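Local coordinates for protein hydrolase, HAD superfamily, subfamily III A (Legionella pneumophila, PDB 3N1U) that probably hydrolyses 3-deoxy-D-manno-octulosonate 8-phosphate to 3-deoxy-D-manno-octulosonate and inorganic phosphate, a magnesium-dependent step of lipopolysaccharide biosynthesis, at residues Ala66-Ala71 and His87-Gln92; Glu43-His48 and Asn73-His78. All coordinates share one frame; numbering follows the deposited sequence.

Contact 1 of 2, residues Ala66-Ala71 and His87-Gln92; sequences AIITTA and HYYKGQ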
loop_
_atom_site.group_PDB
_atom_site.type_symbol
_atom_site.label_atom_id
_atom_site.label_comp_id
_atom_site.label_asym_id
_atom_site.label_seq_id
_atom_site.Cartn_x
_atom_site.Cartn_y
_atom_site.Cartn_z
ATOM N N ALA A 66 -14.333 -19.772 -10.810
ATOM C CA ALA A 66 -13.423 -19.816 -11.939
ATOM C C ALA A 66 -12.679 -18.497 -12.120
ATOM O O ALA A 66 -13.157 -17.424 -11.704
ATOM C CB ALA A 66 -14.246 -20.120 -13.216
ATOM N N ILE A 67 -11.523 -18.570 -12.776
ATOM C CA ILE A 67 -10.749 -17.382 -13.102
ATOM C C ILE A 67 -10.566 -17.259 -14.634
ATOM O O ILE A 67 -10.318 -18.248 -15.309
ATOM C CB ILE A 67 -9.377 -17.384 -12.392
ATOM C CG1 ILE A 67 -9.429 -16.516 -11.106
ATOM C CG2 ILE A 67 -8.267 -16.757 -13.319
ATOM C CD1 ILE A 67 -10.331 -17.120 -9.942
ATOM N N ILE A 68 -10.647 -16.036 -15.159
ATOM C CA ILE A 68 -10.290 -15.789 -16.571
ATOM C C ILE A 68 -9.370 -14.566 -16.547
ATOM O O ILE A 68 -9.773 -13.462 -16.139
ATOM C CB ILE A 68 -11.514 -15.511 -17.503
ATOM C CG1 ILE A 68 -12.505 -16.666 -17.452
ATOM C CG2 ILE A 68 -11.030 -15.236 -18.960
ATOM C CD1 ILE A 68 -13.786 -16.463 -18.316
ATOM N N THR A 69 -8.140 -14.771 -16.974
ATOM C CA THR A 69 -7.141 -13.700 -16.837
ATOM C C THR A 69 -6.305 -13.547 -18.110
ATOM O O THR A 69 -6.099 -14.541 -18.848
ATOM C CB THR A 69 -6.183 -13.952 -15.608
ATOM O OG1 THR A 69 -5.228 -12.890 -15.567
ATOM C CG2 THR A 69 -5.418 -15.258 -15.760
ATOM N N THR A 70 -5.824 -12.305 -18.333
ATOM C CA THR A 70 -4.792 -12.040 -19.344
ATOM C C THR A 70 -3.385 -12.428 -18.853
ATOM O O THR A 70 -2.509 -12.779 -19.672
ATOM C CB THR A 70 -4.845 -10.563 -19.809
ATOM O OG1 THR A 70 -6.186 -10.286 -20.258
ATOM C CG2 THR A 70 -3.828 -10.283 -20.985
ATOM N N ALA A 71 -3.182 -12.401 -17.527
ATOM C CA ALA A 71 -1.898 -12.802 -16.929
ATOM C C ALA A 71 -1.531 -14.225 -17.403
ATOM O O ALA A 71 -2.409 -15.064 -17.590
ATOM C CB ALA A 71 -1.951 -12.720 -15.354
ATOM N N HIS A 87 -11.006 -24.513 -12.374
ATOM C CA HIS A 87 -11.493 -23.912 -13.611
ATOM C C HIS A 87 -10.811 -22.581 -13.830
ATOM O O HIS A 87 -11.264 -21.561 -13.295
ATOM C CB HIS A 87 -12.999 -23.705 -13.524
ATOM C CG HIS A 87 -13.768 -24.984 -13.443
ATOM N ND1 HIS A 87 -14.022 -25.773 -14.542
ATOM C CD2 HIS A 87 -14.312 -25.626 -12.385
ATOM C CE1 HIS A 87 -14.708 -26.842 -14.172
ATOM N NE2 HIS A 87 -14.905 -26.774 -12.867
ATOM N N TYR A 88 -9.704 -22.559 -14.578
ATOM C CA TYR A 88 -9.117 -21.239 -14.875
ATOM C C TYR A 88 -8.365 -21.121 -16.173
ATOM O O TYR A 88 -7.840 -22.114 -16.686
ATOM C CB TYR A 88 -8.266 -20.702 -13.716
ATOM C CG TYR A 88 -6.958 -21.427 -13.523
ATOM C CD1 TYR A 88 -6.905 -22.617 -12.799
ATOM C CD2 TYR A 88 -5.780 -20.899 -14.023
ATOM C CE1 TYR A 88 -5.672 -23.278 -12.582
ATOM C CE2 TYR A 88 -4.532 -21.556 -13.826
ATOM C CZ TYR A 88 -4.492 -22.733 -13.108
ATOM O OH TYR A 88 -3.280 -23.377 -12.914
ATOM N N TYR A 89 -8.314 -19.879 -16.668
ATOM C CA TYR A 89 -7.913 -19.600 -18.048
ATOM C C TYR A 89 -6.961 -18.442 -18.022
ATOM O O TYR A 89 -7.321 -17.342 -17.580
ATOM C CB TYR A 89 -9.123 -19.240 -18.934
ATOM C CG TYR A 89 -10.224 -20.304 -19.002
ATOM C CD1 TYR A 89 -11.109 -20.485 -17.946
ATOM C CD2 TYR A 89 -10.373 -21.125 -20.139
ATOM C CE1 TYR A 89 -12.132 -21.481 -18.001
ATOM C CE2 TYR A 89 -11.374 -22.097 -20.210
ATOM C CZ TYR A 89 -12.244 -22.278 -19.127
ATOM O OH TYR A 89 -13.233 -23.235 -19.165
ATOM N N LYS A 90 -5.767 -18.683 -18.567
ATOM C CA LYS A 90 -4.666 -17.720 -18.516
ATOM C C LYS A 90 -4.324 -17.192 -19.916
ATOM O O LYS A 90 -4.625 -17.863 -20.907
ATOM C CB LYS A 90 -3.417 -18.425 -17.992
ATOM C CG LYS A 90 -3.391 -18.594 -16.460
ATOM C CD LYS A 90 -1.960 -18.732 -16.002
ATOM C CE LYS A 90 -1.244 -19.776 -16.854
ATOM N NZ LYS A 90 0.200 -19.872 -16.496
ATOM N N GLY A 91 -3.693 -16.017 -19.983
ATOM C CA GLY A 91 -3.287 -15.452 -21.276
ATOM C C GLY A 91 -4.419 -15.063 -22.189
ATOM O O GLY A 91 -4.227 -15.019 -23.398
ATOM N N GLN A 92 -5.622 -14.795 -21.648
ATOM C CA GLN A 92 -6.802 -14.542 -22.519
ATOM C C GLN A 92 -6.864 -13.047 -22.683
ATOM O O GLN A 92 -7.119 -12.331 -21.700
ATOM C CB GLN A 92 -8.106 -15.039 -21.854
ATOM C CG GLN A 92 -8.046 -16.561 -21.478
ATOM C CD GLN A 92 -7.850 -17.450 -22.733
ATOM O OE1 GLN A 92 -8.661 -17.428 -23.656
ATOM N NE2 GLN A 92 -6.753 -18.220 -22.762
#

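Contact 2 of 2, residues Glu43-His48 and Asn73-His78; sequences ELKSFH and NAVVDH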
loop_
_atom_site.group_PDB
_atom_site.type_symbol
_atom_site.label_atom_id
_atom_site.label_comp_id
_atom_site.label_asym_id
_atom_site.label_seq_id
_atom_site.Cartn_x
_atom_site.Cartn_y
_atom_site.Cartn_z
ATOM N N GLU A 43 8.793 -11.966 -10.834
ATOM C CA GLU A 43 7.533 -11.164 -10.708
ATOM C C GLU A 43 6.772 -11.663 -9.505
ATOM O O GLU A 43 6.825 -12.872 -9.162
ATOM C CB GLU A 43 6.611 -11.320 -11.924
ATOM C CG GLU A 43 7.211 -11.038 -13.305
ATOM C CD GLU A 43 6.393 -11.684 -14.433
ATOM O OE1 GLU A 43 6.752 -12.797 -14.914
ATOM O OE2 GLU A 43 5.377 -11.086 -14.828
ATOM N N LEU A 44 5.992 -10.769 -8.897
ATOM C CA LEU A 44 5.139 -11.219 -7.805
ATOM C C LEU A 44 3.838 -10.497 -7.964
ATOM O O LEU A 44 3.774 -9.469 -8.663
ATOM C CB LEU A 44 5.761 -10.845 -6.453
ATOM C CG LEU A 44 7.134 -11.363 -6.125
ATOM C CD1 LEU A 44 8.185 -10.286 -6.447
ATOM C CD2 LEU A 44 7.198 -11.641 -4.608
ATOM N N LYS A 45 2.789 -11.056 -7.382
ATOM C CA LYS A 45 1.531 -10.332 -7.196
ATOM C C LYS A 45 1.123 -10.523 -5.736
ATOM O O LYS A 45 1.558 -11.480 -5.075
ATOM C CB LYS A 45 0.382 -10.905 -8.043
ATOM C CG LYS A 45 0.719 -11.102 -9.532
ATOM C CD LYS A 45 -0.429 -11.761 -10.284
ATOM C CE LYS A 45 -0.108 -11.902 -11.772
ATOM N NZ LYS A 45 0.313 -10.618 -12.506
ATOM N N SER A 46 0.176 -9.700 -5.296
ATOM C CA SER A 46 -0.241 -9.706 -3.886
ATOM C C SER A 46 -1.727 -9.985 -3.832
ATOM O O SER A 46 -2.517 -9.201 -4.425
ATOM C CB SER A 46 0.056 -8.308 -3.287
ATOM O OG SER A 46 1.460 -8.081 -3.409
ATOM N N PHE A 47 -2.133 -11.074 -3.139
ATOM C CA PHE A 47 -3.555 -11.456 -3.035
ATOM C C PHE A 47 -4.021 -11.223 -1.598
ATOM O O PHE A 47 -3.190 -11.128 -0.715
ATOM C CB PHE A 47 -3.695 -12.944 -3.375
ATOM C CG PHE A 47 -3.240 -13.280 -4.774
ATOM C CD1 PHE A 47 -4.119 -13.105 -5.857
ATOM C CD2 PHE A 47 -1.952 -13.759 -5.008
ATOM C CE1 PHE A 47 -3.725 -13.352 -7.201
ATOM C CE2 PHE A 47 -1.526 -14.026 -6.329
ATOM C CZ PHE A 47 -2.416 -13.858 -7.442
ATOM N N HIS A 48 -5.327 -11.177 -1.334
ATOM C CA HIS A 48 -5.770 -10.827 -0.008
ATOM C C HIS A 48 -6.435 -12.057 0.638
ATOM O O HIS A 48 -7.253 -12.737 0.018
ATOM C CB HIS A 48 -6.770 -9.654 -0.087
ATOM C CG HIS A 48 -7.006 -9.019 1.250
ATOM N ND1 HIS A 48 -7.768 -9.629 2.259
ATOM C CD2 HIS A 48 -6.549 -7.861 1.766
ATOM C CE1 HIS A 48 -7.746 -8.859 3.336
ATOM N NE2 HIS A 48 -7.009 -7.781 3.066
ATOM N N ASN A 73 1.711 -15.579 -16.138
ATOM C CA ASN A 73 2.867 -16.028 -15.362
ATOM C C ASN A 73 2.497 -17.100 -14.305
ATOM O O ASN A 73 1.324 -17.292 -13.988
ATOM C CB ASN A 73 3.564 -14.811 -14.743
ATOM C CG ASN A 73 2.622 -14.019 -13.861
ATOM O OD1 ASN A 73 2.386 -14.408 -12.734
ATOM N ND2 ASN A 73 2.024 -12.956 -14.395
ATOM N N ALA A 74 3.503 -17.787 -13.776
ATOM C CA ALA A 74 3.315 -18.876 -12.833
ATOM C C ALA A 74 2.795 -18.434 -11.435
ATOM O O ALA A 74 2.236 -19.253 -10.727
ATOM C CB ALA A 74 4.596 -19.702 -12.702
ATOM N N VAL A 75 2.939 -17.150 -11.064
ATOM C CA VAL A 75 2.227 -16.660 -9.864
ATOM C C VAL A 75 0.743 -17.107 -9.835
ATOM O O VAL A 75 0.234 -17.535 -8.797
ATOM C CB VAL A 75 2.272 -15.109 -9.774
ATOM C CG1 VAL A 75 1.399 -14.614 -8.579
ATOM C CG2 VAL A 75 3.704 -14.627 -9.627
ATOM N N VAL A 76 0.052 -16.962 -10.972
ATOM C CA VAL A 76 -1.366 -17.276 -11.064
ATOM C C VAL A 76 -1.582 -18.771 -10.738
ATOM O O VAL A 76 -2.432 -19.102 -9.933
ATOM C CB VAL A 76 -1.943 -16.890 -12.460
ATOM C CG1 VAL A 76 -3.393 -17.387 -12.643
ATOM C CG2 VAL A 76 -1.814 -15.328 -12.667
ATOM N N ASP A 77 -0.776 -19.657 -11.337
ATOM C CA ASP A 77 -0.907 -21.101 -11.120
ATOM C C ASP A 77 -0.715 -21.458 -9.650
ATOM O O ASP A 77 -1.501 -22.276 -9.076
ATOM C CB ASP A 77 0.106 -21.867 -11.983
ATOM C CG ASP A 77 -0.061 -21.547 -13.459
ATOM O OD1 ASP A 77 -1.100 -21.924 -14.062
ATOM O OD2 ASP A 77 0.856 -20.941 -14.015
ATOM N N HIS A 78 0.286 -20.835 -9.030
ATOM C CA HIS A 78 0.541 -21.093 -7.597
ATOM C C HIS A 78 -0.619 -20.674 -6.744
ATOM O O HIS A 78 -1.032 -21.410 -5.850
ATOM C CB HIS A 78 1.814 -20.406 -7.105
ATOM C CG HIS A 78 3.061 -21.024 -7.646
ATOM N ND1 HIS A 78 3.939 -20.346 -8.471
ATOM C CD2 HIS A 78 3.580 -22.261 -7.475
ATOM C CE1 HIS A 78 4.947 -21.145 -8.783
ATOM N NE2 HIS A 78 4.750 -22.313 -8.198
#

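Contact 1 of 2, residues Ala66-Ala71 and His87-Gln92
I67 and Y88 are paired neighbours on two parallel strands, 66-68 and 87-89, their side chains on the same face of the sheet; the strand axes lie 4.6 Å apart and diverge by only 4°. I67 is bonded through both its N and its O: N donates to H87 O, and O accepts from Y89 N. The ladder ends in the bond from T69 N to Y89 O at 2.8 Å.

Beyond the strands the two chains turn together. T69 O takes the N-H of Q92 at 2.9 Å, almost linearly at 172°, while A71 O accepts from G91 N. T70 closes this end through OG1, which donates to Q92 O at 2.7 Å. T69 OG1, set opposite its own backbone N (chi1 179°), accepts from A71 N in an ST turn, and T69 CG2 is left to lie 3.4 Å from Y89 O.

Next to the ladder the packing is tight, with CB of I67 and CB of Y88 3.7 Å apart. Further out the ends of I67 and Y88 lead away, whereas I68 and Y89 stay side by side, CG1 and CD1 4.1 Å apart, and I67 O sits at the edge of the Y89 ring. On the partly exposed side, Q92 bends back at chi2, bringing NE2 2.8 Å from K90 O, a bond internal to its own segment.

The strands belong to a beta-alpha-beta unit of a Rossmann-like HAD core. Helix 74-83 covers the face of I67 and Y88; helix 96-106 covers the face of A66, I68 and Y89, with H101 bonded to Y89 OH; and strand 21-24 flanks strand 64-68 on the side away from strand 87-89.

Contact 2 of 2, residues Glu43-His48 and Asn73-His78
Strand 43-48 passes the first turn of helix 74-78 at 41° between their N-to-C directions, the axes 8.7 Å apart at their closest, and no hydrogen bond joins the two segments.

V75 makes the largest contribution, through both methyls. CG1, opposite the backbone N (chi1 175°), meets both CG of K45 and CE2 of F47 at 3.7 Å, reaching the phenyl ring at its edge and in its plane. CG2 turns to the strand backbone instead, 3.6 Å from E43 O and 4.1 Å from L44 CA. Between them the two methyls touch residues from E43 to F47.

The K45 chain runs straight past V75 and bends only at its last torsion. Its CE lies 3.9 Å from V76 CG2 and 3.5 Å from N73 ND2. NZ and that amide nitrogen are both donors and form no bond with each other; NZ is instead in a salt bridge with D27.

Strand 43-48 and strand 34-38 form the antiparallel hairpin that KdsC-type phosphatases carry beside the HAD core. D27 is one of the calcium ligands in this crystal and is predicted to bind substrate, so the K45-D27 salt bridge joins the hairpin to the metal site.

Toward the strand's start the contact is looser and more polar. E43 and N73 cross with carboxylate and amide planes 62° apart, OE1 of E43 being 3.8 Å from N73 CB. The same OE1 is bonded to N39 of the third subunit, whose OD1 also takes a weak bond from V75 N. Residues L44 to H48 pair antiparallel with a strand of that third subunit, extending the hairpin sheet across the tetramer interface.

The centres of contacts 1 and 2 are 12 Å apart, and helix 74-83 is common ground: contact 2 uses its first turn, while contact 1 joins the strands on either side of it in sequence, 64-68 and 87-89. Along the chain the segments alternate, 43-48, 66-71, 73-78, 87-92. D77 ties the two directly, through a salt bridge from K90 NZ to its OD2 (2.8 Å) and a probable hydrogen bond from Y88 OH to its OD1 (2.9 Å); A71 CB also packs on V76 CG2 at 3.7 Å. The parallel core sheet and the intersubunit hairpin thus meet through one helix, with A71 and K45 both beside D27 of the calcium site.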